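Local coordinates for protein member of s1p family of ribosomal proteins (Pyrococcus furiosus, PDB 5YH1) that probably binds and degrades nucleic acid as an exonuclease, this chain being the part that carries its DHH domain with a bound manganese ion, at residues P39-A44 with T204-Y209; I59-A64 with V133-N138; G140-I145 with K174-E179; V159-H164 with V183-H188. All coordinates share one frame; numbering follows the deposited sequence.

Contact 1 of 4, residues P39-A44 with T204-Y209; sequences PKIMKA and TEVARY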
loop_
_atom_site.group_PDB
_atom_site.type_symbol
_atom_site.label_atom_id
_atom_site.label_comp_id
_atom_site.label_asym_id
_atom_site.label_seq_id
_atom_site.Cartn_x
_atom_site.Cartn_y
_atom_site.Cartn_z
ATOM N N PRO A 39 3.353 19.868 -36.478
ATOM C CA PRO A 39 4.709 19.314 -36.535
ATOM C C PRO A 39 5.099 18.492 -35.283
ATOM O O PRO A 39 5.702 17.430 -35.412
ATOM C CB PRO A 39 5.599 20.566 -36.670
ATOM C CG PRO A 39 4.691 21.620 -37.229
ATOM C CD PRO A 39 3.361 21.338 -36.601
ATOM N N LYS A 40 4.752 18.976 -34.099
ATOM C CA LYS A 40 5.045 18.245 -32.862
ATOM C C LYS A 40 4.149 17.025 -32.688
ATOM O O LYS A 40 4.591 15.991 -32.207
ATOM C CB LYS A 40 4.951 19.172 -31.662
ATOM C CG LYS A 40 5.851 20.387 -31.822
ATOM C CD LYS A 40 6.345 20.934 -30.498
ATOM C CE LYS A 40 6.175 22.443 -30.405
ATOM N NZ LYS A 40 6.654 22.947 -29.083
ATOM N N ILE A 41 2.896 17.137 -33.110
ATOM C CA ILE A 41 2.001 15.989 -33.138
ATOM C C ILE A 41 2.564 14.867 -34.017
ATOM O O ILE A 41 2.549 13.692 -33.623
ATOM C CB ILE A 41 0.586 16.396 -33.606
ATOM C CG1 ILE A 41 -0.138 17.100 -32.450
ATOM C CG2 ILE A 41 -0.204 15.182 -34.064
ATOM C CD1 ILE A 41 -1.471 17.722 -32.819
HETATM N N MSE A 42 3.064 15.238 -35.191
HETATM C CA MSE A 42 3.629 14.268 -36.135
HETATM C C MSE A 42 4.936 13.704 -35.620
HETATM O O MSE A 42 5.218 12.533 -35.818
HETATM C CB MSE A 42 3.805 14.880 -37.529
HETATM C CG MSE A 42 2.434 15.029 -38.189
HETATM SE SE MSE A 42 2.536 15.714 -40.047
HETATM C CE MSE A 42 2.878 14.008 -40.972
ATOM N N LYS A 43 5.734 14.521 -34.955
ATOM C CA LYS A 43 6.956 14.039 -34.309
ATOM C C LYS A 43 6.648 13.035 -33.187
ATOM O O LYS A 43 7.293 11.992 -33.097
ATOM C CB LYS A 43 7.756 15.209 -33.748
ATOM C CG LYS A 43 9.107 14.808 -33.162
ATOM C CD LYS A 43 9.884 16.044 -32.747
ATOM C CE LYS A 43 11.236 15.706 -32.138
ATOM N NZ LYS A 43 11.831 16.942 -31.566
ATOM N N ALA A 44 5.660 13.346 -32.349
ATOM C CA ALA A 44 5.242 12.428 -31.283
ATOM C C ALA A 44 4.851 11.075 -31.860
ATOM O O ALA A 44 5.279 10.027 -31.369
ATOM C CB ALA A 44 4.082 13.020 -30.487
ATOM N N THR A 204 -6.046 11.783 -28.734
ATOM C CA THR A 204 -6.822 11.130 -29.789
ATOM C C THR A 204 -6.267 11.506 -31.163
ATOM O O THR A 204 -6.103 10.637 -32.016
ATOM C CB THR A 204 -8.323 11.472 -29.691
ATOM O OG1 THR A 204 -8.856 10.946 -28.470
ATOM C CG2 THR A 204 -9.092 10.885 -30.857
ATOM N N GLU A 205 -5.922 12.778 -31.368
ATOM C CA GLU A 205 -5.338 13.188 -32.658
ATOM C C GLU A 205 -3.969 12.525 -32.853
ATOM O O GLU A 205 -3.706 11.947 -33.915
ATOM C CB GLU A 205 -5.237 14.705 -32.790
ATOM C CG GLU A 205 -6.568 15.451 -32.679
ATOM C CD GLU A 205 -7.536 15.239 -33.852
ATOM O OE1 GLU A 205 -7.208 14.536 -34.830
ATOM O OE2 GLU A 205 -8.654 15.790 -33.801
ATOM N N VAL A 206 -3.117 12.537 -31.826
ATOM C CA VAL A 206 -1.837 11.822 -31.929
ATOM C C VAL A 206 -2.082 10.364 -32.283
ATOM O O VAL A 206 -1.406 9.809 -33.168
ATOM C CB VAL A 206 -0.970 11.915 -30.658
ATOM C CG1 VAL A 206 0.251 11.009 -30.781
ATOM C CG2 VAL A 206 -0.519 13.345 -30.415
ATOM N N ALA A 207 -3.054 9.744 -31.617
ATOM C CA ALA A 207 -3.367 8.337 -31.876
ATOM C C ALA A 207 -3.734 8.075 -33.339
ATOM O O ALA A 207 -3.379 7.039 -33.894
ATOM C CB ALA A 207 -4.485 7.856 -30.964
ATOM N N ARG A 208 -4.452 9.009 -33.953
ATOM C CA ARG A 208 -4.825 8.890 -35.365
ATOM C C ARG A 208 -3.586 8.913 -36.272
ATOM O O ARG A 208 -3.532 8.183 -37.262
ATOM C CB ARG A 208 -5.812 9.997 -35.768
ATOM C CG ARG A 208 -7.190 9.859 -35.131
ATOM C CD ARG A 208 -8.108 11.036 -35.447
ATOM N NE ARG A 208 -8.195 11.248 -36.894
ATOM C CZ ARG A 208 -7.513 12.165 -37.584
ATOM N NH1 ARG A 208 -6.708 13.037 -36.991
ATOM N NH2 ARG A 208 -7.652 12.215 -38.895
ATOM N N TYR A 209 -2.594 9.735 -35.933
ATOM C CA TYR A 209 -1.328 9.729 -36.663
ATOM C C TYR A 209 -0.516 8.454 -36.419
ATOM O O TYR A 209 0.154 7.960 -37.325
ATOM C CB TYR A 209 -0.493 10.960 -36.330
ATOM C CG TYR A 209 -1.005 12.220 -36.990
ATOM C CD1 TYR A 209 -2.087 12.907 -36.463
ATOM C CD2 TYR A 209 -0.414 12.723 -38.146
ATOM C CE1 TYR A 209 -2.563 14.064 -37.046
ATOM C CE2 TYR A 209 -0.888 13.884 -38.738
ATOM C CZ TYR A 209 -1.972 14.544 -38.186
ATOM O OH TYR A 209 -2.468 15.695 -38.757
#

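Contact 2 of 4, residues I59-A64 with V133-N138; sequences ILRHHA and VVIVDN. With MN (manganese (II) ion), chain F.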
loop_
_atom_site.group_PDB
_atom_site.type_symbol
_atom_site.label_atom_id
_atom_site.label_comp_id
_atom_site.label_asym_id
_atom_site.label_seq_id
_atom_site.Cartn_x
_atom_site.Cartn_y
_atom_site.Cartn_z
ATOM N N ILE A 59 6.342 2.808 -22.039
ATOM C CA ILE A 59 5.610 3.093 -20.811
ATOM C C ILE A 59 4.788 4.345 -21.047
ATOM O O ILE A 59 5.337 5.396 -21.392
ATOM C CB ILE A 59 6.523 3.416 -19.620
ATOM C CG1 ILE A 59 7.550 2.331 -19.408
ATOM C CG2 ILE A 59 5.691 3.585 -18.351
ATOM C CD1 ILE A 59 8.573 2.740 -18.367
ATOM N N LEU A 60 3.482 4.227 -20.841
ATOM C CA LEU A 60 2.580 5.370 -20.917
ATOM C C LEU A 60 2.044 5.700 -19.523
ATOM O O LEU A 60 1.310 4.915 -18.927
ATOM C CB LEU A 60 1.445 5.086 -21.907
ATOM C CG LEU A 60 0.660 6.303 -22.404
ATOM C CD1 LEU A 60 -0.114 5.970 -23.659
ATOM C CD2 LEU A 60 -0.294 6.832 -21.345
ATOM N N ARG A 61 2.431 6.864 -19.014
ATOM C CA ARG A 61 1.931 7.401 -17.749
ATOM C C ARG A 61 0.881 8.450 -18.041
ATOM O O ARG A 61 1.096 9.308 -18.903
ATOM C CB ARG A 61 3.057 8.082 -16.981
ATOM C CG ARG A 61 3.980 7.141 -16.248
ATOM C CD ARG A 61 3.564 7.031 -14.798
ATOM N NE ARG A 61 4.260 5.947 -14.117
ATOM C CZ ARG A 61 3.789 5.323 -13.044
ATOM N NH1 ARG A 61 2.622 5.676 -12.515
ATOM N NH2 ARG A 61 4.490 4.352 -12.488
ATOM N N HIS A 62 -0.236 8.401 -17.314
ATOM C CA HIS A 62 -1.278 9.410 -17.438
ATOM C C HIS A 62 -1.916 9.752 -16.104
ATOM O O HIS A 62 -2.032 8.905 -15.216
ATOM C CB HIS A 62 -2.359 8.967 -18.438
ATOM C CG HIS A 62 -3.160 7.783 -17.991
ATOM N ND1 HIS A 62 -4.190 7.883 -17.082
ATOM C CD2 HIS A 62 -3.091 6.477 -18.337
ATOM C CE1 HIS A 62 -4.716 6.691 -16.880
ATOM N NE2 HIS A 62 -4.070 5.821 -17.631
ATOM N N HIS A 63 -2.354 10.994 -15.975
ATOM C CA HIS A 63 -3.106 11.420 -14.808
ATOM C C HIS A 63 -4.381 10.578 -14.666
ATOM O O HIS A 63 -4.977 10.177 -15.669
ATOM C CB HIS A 63 -3.444 12.901 -14.913
ATOM C CG HIS A 63 -4.025 13.468 -13.664
ATOM N ND1 HIS A 63 -5.314 13.949 -13.595
ATOM C CD2 HIS A 63 -3.504 13.604 -12.424
ATOM C CE1 HIS A 63 -5.561 14.366 -12.366
ATOM N NE2 HIS A 63 -4.476 14.173 -11.637
ATOM N N ALA A 64 -4.777 10.311 -13.422
ATOM C CA ALA A 64 -5.832 9.348 -13.120
ATOM C C ALA A 64 -7.223 9.989 -13.034
ATOM O O ALA A 64 -7.955 9.763 -12.069
ATOM C CB ALA A 64 -5.517 8.612 -11.818
ATOM N N VAL A 133 9.240 6.615 -23.050
ATOM C CA VAL A 133 8.300 7.060 -22.034
ATOM C C VAL A 133 7.386 8.148 -22.610
ATOM O O VAL A 133 7.870 9.163 -23.147
ATOM C CB VAL A 133 9.050 7.586 -20.795
ATOM C CG1 VAL A 133 8.080 8.162 -19.775
ATOM C CG2 VAL A 133 9.874 6.466 -20.161
ATOM N N VAL A 134 6.075 7.911 -22.513
ATOM C CA VAL A 134 5.047 8.855 -22.964
ATOM C C VAL A 134 4.223 9.262 -21.756
ATOM O O VAL A 134 3.604 8.403 -21.116
ATOM C CB VAL A 134 4.106 8.229 -24.018
ATOM C CG1 VAL A 134 3.098 9.256 -24.522
ATOM C CG2 VAL A 134 4.901 7.645 -25.182
ATOM N N ILE A 135 4.238 10.558 -21.433
ATOM C CA ILE A 135 3.502 11.095 -20.293
ATOM C C ILE A 135 2.358 11.940 -20.828
ATOM O O ILE A 135 2.575 12.779 -21.712
ATOM C CB ILE A 135 4.345 12.030 -19.413
ATOM C CG1 ILE A 135 5.777 11.533 -19.270
ATOM C CG2 ILE A 135 3.668 12.212 -18.052
ATOM C CD1 ILE A 135 5.905 10.258 -18.464
ATOM N N VAL A 136 1.165 11.751 -20.266
ATOM C CA VAL A 136 -0.065 12.303 -20.841
ATOM C C VAL A 136 -0.942 12.899 -19.751
ATOM O O VAL A 136 -1.175 12.265 -18.710
ATOM C CB VAL A 136 -0.848 11.206 -21.577
ATOM C CG1 VAL A 136 -2.131 11.757 -22.183
ATOM C CG2 VAL A 136 0.025 10.562 -22.645
ATOM N N ASP A 137 -1.427 14.112 -20.000
ATOM C CA ASP A 137 -2.188 14.910 -19.025
ATOM C C ASP A 137 -1.384 15.291 -17.772
ATOM O O ASP A 137 -1.911 15.860 -16.814
ATOM C CB ASP A 137 -3.509 14.221 -18.654
ATOM C CG ASP A 137 -4.509 15.182 -18.035
ATOM O OD1 ASP A 137 -4.645 16.321 -18.553
ATOM O OD2 ASP A 137 -5.135 14.817 -17.019
ATOM N N ASN A 138 -0.093 14.994 -17.817
ATOM C CA ASN A 138 0.880 15.361 -16.809
ATOM C C ASN A 138 2.142 15.591 -17.625
ATOM O O ASN A 138 2.161 15.266 -18.815
ATOM C CB ASN A 138 1.140 14.197 -15.838
ATOM C CG ASN A 138 0.245 14.213 -14.613
ATOM O OD1 ASN A 138 -0.583 15.100 -14.431
ATOM N ND2 ASN A 138 0.410 13.201 -13.755
HETATM MN MN MN F . -6.782 17.184 -18.353
HETATM O O HOH W 1 -7.379 15.876 -16.731
HETATM O O HOH W 2 -6.647 18.597 -16.639
#

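Contact 3 of 4, residues G140-I145 with K174-E179; sequences GTTEDI and KAKVDE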
loop_
_atom_site.group_PDB
_atom_site.type_symbol
_atom_site.label_atom_id
_atom_site.label_comp_id
_atom_site.label_asym_id
_atom_site.label_seq_id
_atom_site.Cartn_x
_atom_site.Cartn_y
_atom_site.Cartn_z
ATOM N N GLY A 140 4.131 18.331 -18.422
ATOM C CA GLY A 140 4.487 19.561 -19.126
ATOM C C GLY A 140 4.901 20.732 -18.253
ATOM O O GLY A 140 4.882 21.870 -18.719
ATOM N N THR A 141 5.268 20.472 -16.998
ATOM C CA THR A 141 5.630 21.542 -16.067
ATOM C C THR A 141 6.978 21.330 -15.401
ATOM O O THR A 141 7.597 20.262 -15.494
ATOM C CB THR A 141 4.604 21.703 -14.931
ATOM O OG1 THR A 141 4.787 20.656 -13.979
ATOM C CG2 THR A 141 3.154 21.712 -15.463
ATOM N N THR A 142 7.405 22.370 -14.697
ATOM C CA THR A 142 8.660 22.369 -13.965
ATOM C C THR A 142 8.684 21.324 -12.828
ATOM O O THR A 142 9.742 20.789 -12.502
ATOM C CB THR A 142 8.953 23.801 -13.469
ATOM O OG1 THR A 142 9.243 24.621 -14.615
ATOM C CG2 THR A 142 10.136 23.849 -12.496
ATOM N N GLU A 143 7.519 20.990 -12.278
ATOM C CA GLU A 143 7.420 19.959 -11.230
ATOM C C GLU A 143 7.759 18.556 -11.755
ATOM O O GLU A 143 7.987 17.635 -10.971
ATOM C CB GLU A 143 6.018 19.945 -10.602
ATOM C CG GLU A 143 5.770 21.044 -9.578
ATOM C CD GLU A 143 5.808 22.447 -10.175
ATOM O OE1 GLU A 143 6.480 23.321 -9.584
ATOM O OE2 GLU A 143 5.187 22.680 -11.240
ATOM N N ASP A 144 7.779 18.399 -13.074
ATOM C CA ASP A 144 8.114 17.128 -13.697
ATOM C C ASP A 144 9.614 16.937 -13.956
ATOM O O ASP A 144 10.051 15.818 -14.227
ATOM C CB ASP A 144 7.333 16.979 -14.995
ATOM C CG ASP A 144 5.829 17.021 -14.763
ATOM O OD1 ASP A 144 5.310 16.048 -14.183
ATOM O OD2 ASP A 144 5.182 18.024 -15.137
ATOM N N ILE A 145 10.395 18.015 -13.852
ATOM C CA ILE A 145 11.826 17.979 -14.201
ATOM C C ILE A 145 12.664 16.980 -13.367
ATOM O O ILE A 145 13.501 16.246 -13.918
ATOM C CB ILE A 145 12.420 19.404 -14.173
ATOM C CG1 ILE A 145 11.888 20.180 -15.388
ATOM C CG2 ILE A 145 13.946 19.368 -14.189
ATOM C CD1 ILE A 145 12.280 21.642 -15.446
ATOM N N LYS A 174 9.144 28.173 -26.051
ATOM C CA LYS A 174 9.931 27.179 -25.327
ATOM C C LYS A 174 9.932 27.436 -23.824
ATOM O O LYS A 174 10.167 28.561 -23.373
ATOM C CB LYS A 174 11.367 27.130 -25.849
ATOM C CG LYS A 174 12.090 25.857 -25.448
ATOM C CD LYS A 174 13.445 25.702 -26.119
ATOM C CE LYS A 174 14.007 24.312 -25.858
ATOM N NZ LYS A 174 15.459 24.217 -26.174
ATOM N N ALA A 175 9.654 26.381 -23.059
ATOM C CA ALA A 175 9.656 26.450 -21.605
ATOM C C ALA A 175 10.818 25.657 -21.038
ATOM O O ALA A 175 11.429 24.848 -21.733
ATOM C CB ALA A 175 8.349 25.914 -21.050
ATOM N N LYS A 176 11.087 25.880 -19.760
ATOM C CA LYS A 176 12.184 25.221 -19.060
ATOM C C LYS A 176 12.113 23.696 -19.174
ATOM O O LYS A 176 13.115 23.045 -19.478
ATOM C CB LYS A 176 12.189 25.637 -17.590
ATOM C CG LYS A 176 13.463 25.261 -16.859
ATOM C CD LYS A 176 13.417 25.679 -15.397
ATOM C CE LYS A 176 14.738 25.365 -14.703
ATOM N NZ LYS A 176 14.583 25.317 -13.222
ATOM N N VAL A 177 10.919 23.136 -18.971
ATOM C CA VAL A 177 10.729 21.684 -19.025
ATOM C C VAL A 177 11.109 21.096 -20.383
ATOM O O VAL A 177 11.498 19.931 -20.454
ATOM C CB VAL A 177 9.269 21.276 -18.684
ATOM C CG1 VAL A 177 8.313 21.667 -19.810
ATOM C CG2 VAL A 177 9.173 19.783 -18.397
ATOM N N ASP A 178 10.994 21.892 -21.451
ATOM C CA ASP A 178 11.244 21.389 -22.814
ATOM C C ASP A 178 12.685 20.931 -23.043
ATOM O O ASP A 178 12.938 20.076 -23.899
ATOM C CB ASP A 178 10.878 22.436 -23.874
ATOM C CG ASP A 178 9.381 22.687 -23.960
ATOM O OD1 ASP A 178 8.599 21.721 -23.926
ATOM O OD2 ASP A 178 8.983 23.858 -24.060
ATOM N N GLU A 179 13.623 21.481 -22.278
ATOM C CA GLU A 179 15.025 21.043 -22.371
ATOM C C GLU A 179 15.240 19.611 -21.882
ATOM O O GLU A 179 16.256 19.004 -22.204
ATOM C CB GLU A 179 15.935 21.988 -21.593
ATOM C CG GLU A 179 15.971 23.395 -22.165
ATOM C CD GLU A 179 16.684 24.391 -21.261
ATOM O OE1 GLU A 179 16.479 24.356 -20.023
ATOM O OE2 GLU A 179 17.442 25.223 -21.796
HETATM O O HOH W 3 8.679 24.569 -17.406
#

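Contact 4 of 4, residues V159-H164 with V183-H188; sequences VVIDHH and VHVNPH. With MN (manganese (II) ion), chain F.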
loop_
_atom_site.group_PDB
_atom_site.type_symbol
_atom_site.label_atom_id
_atom_site.label_comp_id
_atom_site.label_asym_id
_atom_site.label_seq_id
_atom_site.Cartn_x
_atom_site.Cartn_y
_atom_site.Cartn_z
ATOM N N VAL A 159 8.254 11.526 -24.517
ATOM C CA VAL A 159 7.189 12.266 -25.200
ATOM C C VAL A 159 6.201 12.788 -24.155
ATOM O O VAL A 159 5.750 12.035 -23.286
ATOM C CB VAL A 159 6.448 11.360 -26.204
ATOM C CG1 VAL A 159 5.225 12.064 -26.803
ATOM C CG2 VAL A 159 7.406 10.897 -27.300
ATOM N N VAL A 160 5.882 14.078 -24.228
ATOM C CA VAL A 160 4.866 14.673 -23.371
ATOM C C VAL A 160 3.689 15.203 -24.190
ATOM O O VAL A 160 3.887 15.965 -25.150
ATOM C CB VAL A 160 5.424 15.838 -22.545
ATOM C CG1 VAL A 160 4.331 16.385 -21.626
ATOM C CG2 VAL A 160 6.652 15.402 -21.745
ATOM N N ILE A 161 2.480 14.792 -23.800
ATOM C CA ILE A 161 1.222 15.289 -24.367
ATOM C C ILE A 161 0.375 15.824 -23.201
ATOM O O ILE A 161 -0.227 15.056 -22.452
ATOM C CB ILE A 161 0.448 14.181 -25.104
ATOM C CG1 ILE A 161 1.298 13.586 -26.232
ATOM C CG2 ILE A 161 -0.857 14.726 -25.669
ATOM C CD1 ILE A 161 0.774 12.277 -26.777
ATOM N N ASP A 162 0.351 17.139 -23.038
ATOM C CA ASP A 162 -0.263 17.761 -21.880
ATOM C C ASP A 162 -0.892 19.102 -22.284
ATOM O O ASP A 162 -0.636 19.613 -23.376
ATOM C CB ASP A 162 0.811 17.935 -20.796
ATOM C CG ASP A 162 0.241 18.227 -19.424
ATOM O OD1 ASP A 162 -1.002 18.148 -19.244
ATOM O OD2 ASP A 162 1.054 18.547 -18.513
ATOM N N HIS A 163 -1.730 19.659 -21.415
ATOM C CA HIS A 163 -2.381 20.956 -21.680
ATOM C C HIS A 163 -2.387 21.890 -20.469
ATOM O O HIS A 163 -3.143 22.872 -20.441
ATOM C CB HIS A 163 -3.812 20.743 -22.199
ATOM C CG HIS A 163 -4.723 20.102 -21.206
ATOM N ND1 HIS A 163 -5.884 20.700 -20.764
ATOM C CD2 HIS A 163 -4.635 18.923 -20.550
ATOM C CE1 HIS A 163 -6.478 19.906 -19.890
ATOM N NE2 HIS A 163 -5.739 18.823 -19.748
ATOM N N HIS A 164 -1.528 21.596 -19.490
ATOM C CA HIS A 164 -1.280 22.493 -18.368
ATOM C C HIS A 164 -0.185 23.473 -18.741
ATOM O O HIS A 164 0.665 23.177 -19.590
ATOM C CB HIS A 164 -0.900 21.697 -17.115
ATOM C CG HIS A 164 -1.982 20.770 -16.665
ATOM N ND1 HIS A 164 -2.162 19.517 -17.214
ATOM C CD2 HIS A 164 -2.978 20.935 -15.763
ATOM C CE1 HIS A 164 -3.213 18.944 -16.652
ATOM N NE2 HIS A 164 -3.725 19.784 -15.771
ATOM N N VAL A 183 9.915 15.601 -27.228
ATOM C CA VAL A 183 8.831 16.335 -27.879
ATOM C C VAL A 183 7.723 16.606 -26.871
ATOM O O VAL A 183 7.322 15.712 -26.107
ATOM C CB VAL A 183 8.278 15.617 -29.125
ATOM C CG1 VAL A 183 7.614 14.302 -28.763
ATOM C CG2 VAL A 183 7.297 16.520 -29.871
ATOM N N HIS A 184 7.259 17.854 -26.864
ATOM C CA HIS A 184 6.234 18.307 -25.949
ATOM C C HIS A 184 5.061 18.863 -26.764
ATOM O O HIS A 184 5.184 19.908 -27.401
ATOM C CB HIS A 184 6.836 19.344 -25.010
ATOM C CG HIS A 184 5.931 19.764 -23.898
ATOM N ND1 HIS A 184 6.288 20.725 -22.981
ATOM C CD2 HIS A 184 4.672 19.388 -23.577
ATOM C CE1 HIS A 184 5.299 20.907 -22.124
ATOM N NE2 HIS A 184 4.303 20.113 -22.471
ATOM N N VAL A 185 3.953 18.119 -26.781
ATOM C CA VAL A 185 2.718 18.539 -27.439
ATOM C C VAL A 185 1.846 19.209 -26.387
ATOM O O VAL A 185 1.365 18.555 -25.450
ATOM C CB VAL A 185 1.966 17.342 -28.051
ATOM C CG1 VAL A 185 0.650 17.791 -28.671
ATOM C CG2 VAL A 185 2.831 16.638 -29.092
ATOM N N ASN A 186 1.664 20.517 -26.530
ATOM C CA ASN A 186 0.934 21.319 -25.552
ATOM C C ASN A 186 0.422 22.616 -26.212
ATOM O O ASN A 186 1.217 23.385 -26.772
ATOM C CB ASN A 186 1.839 21.620 -24.356
ATOM C CG ASN A 186 1.107 22.280 -23.196
ATOM O OD1 ASN A 186 0.179 23.060 -23.385
ATOM N ND2 ASN A 186 1.545 21.976 -21.975
ATOM N N PRO A 187 -0.900 22.861 -26.154
ATOM C CA PRO A 187 -1.480 24.062 -26.772
ATOM C C PRO A 187 -0.899 25.390 -26.267
ATOM O O PRO A 187 -0.916 26.381 -26.996
ATOM C CB PRO A 187 -2.969 23.965 -26.404
ATOM C CG PRO A 187 -3.015 23.053 -25.214
ATOM C CD PRO A 187 -1.933 22.056 -25.476
ATOM N N HIS A 188 -0.399 25.407 -25.032
ATOM C CA HIS A 188 0.171 26.621 -24.444
ATOM C C HIS A 188 1.388 27.168 -25.210
ATOM O O HIS A 188 1.713 28.327 -25.068
ATOM C CB HIS A 188 0.569 26.374 -22.984
ATOM C CG HIS A 188 -0.593 26.235 -22.050
ATOM N ND1 HIS A 188 -1.100 27.298 -21.334
ATOM C CD2 HIS A 188 -1.332 25.156 -21.690
ATOM C CE1 HIS A 188 -2.106 26.887 -20.583
ATOM N NE2 HIS A 188 -2.269 25.591 -20.782
HETATM MN MN MN F . -6.782 17.184 -18.353
HETATM O O HOH W 1 -7.379 15.876 -16.731
HETATM O O HOH W 2 -6.647 18.597 -16.639
#

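Contact 1 of 4, residues P39-A44 with T204-Y209
Y209, which meets both I41 and M42, also sends its OH to the carbonyl oxygen of G26 in a weak hydrogen bond. R208 NH1 donates to the same oxygen, so two side chains of helix 199-210 grip one loop carbonyl. NH1 of R208 also forms a salt bridge with OE1 of E205, at 2.7 Å. The helix-helix contact itself is apolar. I41 puts its CG2 methyl over one face of the Y209 ring, offset toward the rim, in a CH-pi contact 4.2 Å from the ring centroid. The same methyl lies 4.1 Å from CG2 of V206. Selenomethionine M42 reaches the ring obliquely: its CG is 3.6 Å from CE2 of Y209. Its SE makes a Met-aromatic contact, 5.2 Å from the Y209 centroid. Farther along, A44 CB faces V206 CG1 at 4.3 Å. CG of Y209 stands anti to its carbonyl carbon, beside the backbone N (chi1 -75°), which brings the ring edge to E205 O, in plane. With an alanine in place of Y209, a gap would probably open beside I41 and M42, and G26 O would lose a donor. The helices cross at -58° in the layer on one face of the DHH domain's parallel sheet.

Contact 2 of 4, residues I59-A64 with V133-N138
I59 to H63 runs parallel to V133 to V136, the strand axes 4.6 Å apart and joined by four backbone hydrogen bonds, from V134 N to I59 O through to H63 N to V136 O. The bond from V134 N to I59 O is 2.9 Å and nearly straight, at 176°. L60 and V136 project from one face of the sheet and meet obliquely, CD2 of L60 being 4.0 Å from CG2 of V136. Helix 66-86 covers this face. On the other face, R61 lays CB 3.9 Å from CD1 of I135, then bends at chi2 and carries its NE to a salt bridge with D115. The pair lies within a five-stranded parallel sheet of order 2-1-3-4-5, the flavodoxin-like order, and D137, just past the C-terminal end of strand 132-136, is a ligand of the metal site. The H62 ring sits between its backbone N and carbonyl carbon (chi1 67°). From there ND1 donates to H63 O at 2.8 Å, from above the carbonyl plane. CB of H63 packs 3.3 Å from OD2 of D137, with the imidazole and carboxylate planes 65° apart. OD1 of D137 binds manganese at 2.3 Å. D67, H163 and D229 are the other protein ligands.

Contact 3 of 4, residues G140-I145 with K174-E179
I145 and V177 meet obliquely. The isoleucine sets its outer arm, CG1 and CD1, across the valine at a slant: CG1 of I145 is 4.1 Å from CG2 of V177, and CD1 of I145 is 3.9 Å from CA of V177. K176 crosses I145 at about a right angle. Its extended chain passes the end of the isoleucine with CG 4.1 Å from I145 CD1, the touching atoms being CG and CD. V177 turns both methyls toward the backbone of the other loop. CG1 sits between the backbone N and the carbonyl carbon (chi1 71°) and faces G140 O, while CG2 lies 3.3 Å from T141 O. Shortening I145 to an alanine is likely to leave V177 CG2 and the aliphatic chain of K176 without their apolar neighbour. Water 3 bridges the loops, donating to T142 OG1 at 2.8 Å and accepting from V177 N. T142 OG1 also hydrogen-bonds to D168. Each loop is braced from within by an aspartate. OD2 of D144 takes T141 N on its anti lone pair and T141 OG1 from above the carboxylate plane. OD2 of D178 accepts from A175 N at 2.8 Å. G140 N donates to D162 OD2, tying the first loop to the metal-site region. Segment 140-145 is the strand-to-helix connection after strand 132-136, where parallel alpha/beta folds commonly place active sites; manganese-binding D137 lies just before it.

Contact 4 of 4, residues V159-H164 with V183-H188
V159 to I161 pairs in parallel with V183 to V185, an outermost strand, within this chain, of the five-stranded parallel sheet of the DHH domain, and leads into D162, H163 and H164, the Asp-His-His signature that names the DHH family. The strand part is tightly packed. V185 N donates to V160 O at 2.7 Å, flanked by bonds from V160 N to V183 O and from D162 N to V185 O. V159 and V183 lie side by side, pointing the same way, with CG2 of V159 3.7 Å from CG1 of V183. V160 sets CG1 obliquely against the H184 ring, 3.6 Å from CD2, and D178 holds the ND1 end of that ring. Helices 32-53 and 199-210 cover the face bearing I161 and V185. Beyond the strands side-chain packing gives way to polar bonds, and H164, partly exposed, marks the more open side. Its CB points away from 183-188, yet its carbonyl oxygen accepts from N186 ND2 at 2.8 Å, in the amide plane. N186 OD1 accepts from H188 N, closing an Asx turn. H188 NE2 makes a weak bond to H163 O. P187 packs its CG 3.9 Å from CB of H163. OD1 of D162 receives both H163 N and H164 ND1, the latter on its syn side. H163 ND1 bonds to Y195 O, and H163 NE2 binds the manganese at 2.4 Å.

Overall arrangement
Contacts 2 and 4 belong to one parallel sheet. Strands 132-136 and 158-161 are neighbours in it, and the contact centres lie about 11 Å apart. Both reach the manganese ion from the ends of their strands. Contact 3 joins two loops, its centre about 10 Å from that of contact 4 and about 15 Å from that of contact 2. Contact 1 packs helices 32-53 and 199-210 on one face of the sheet, its centre about 11 Å from that of contact 4, and K40 and K43 touch V183. Along the chain contact 1 spans the other three: contact 2 closes before contacts 3 and 4, whose segments alternate. Together they link helices, sheet and metal site.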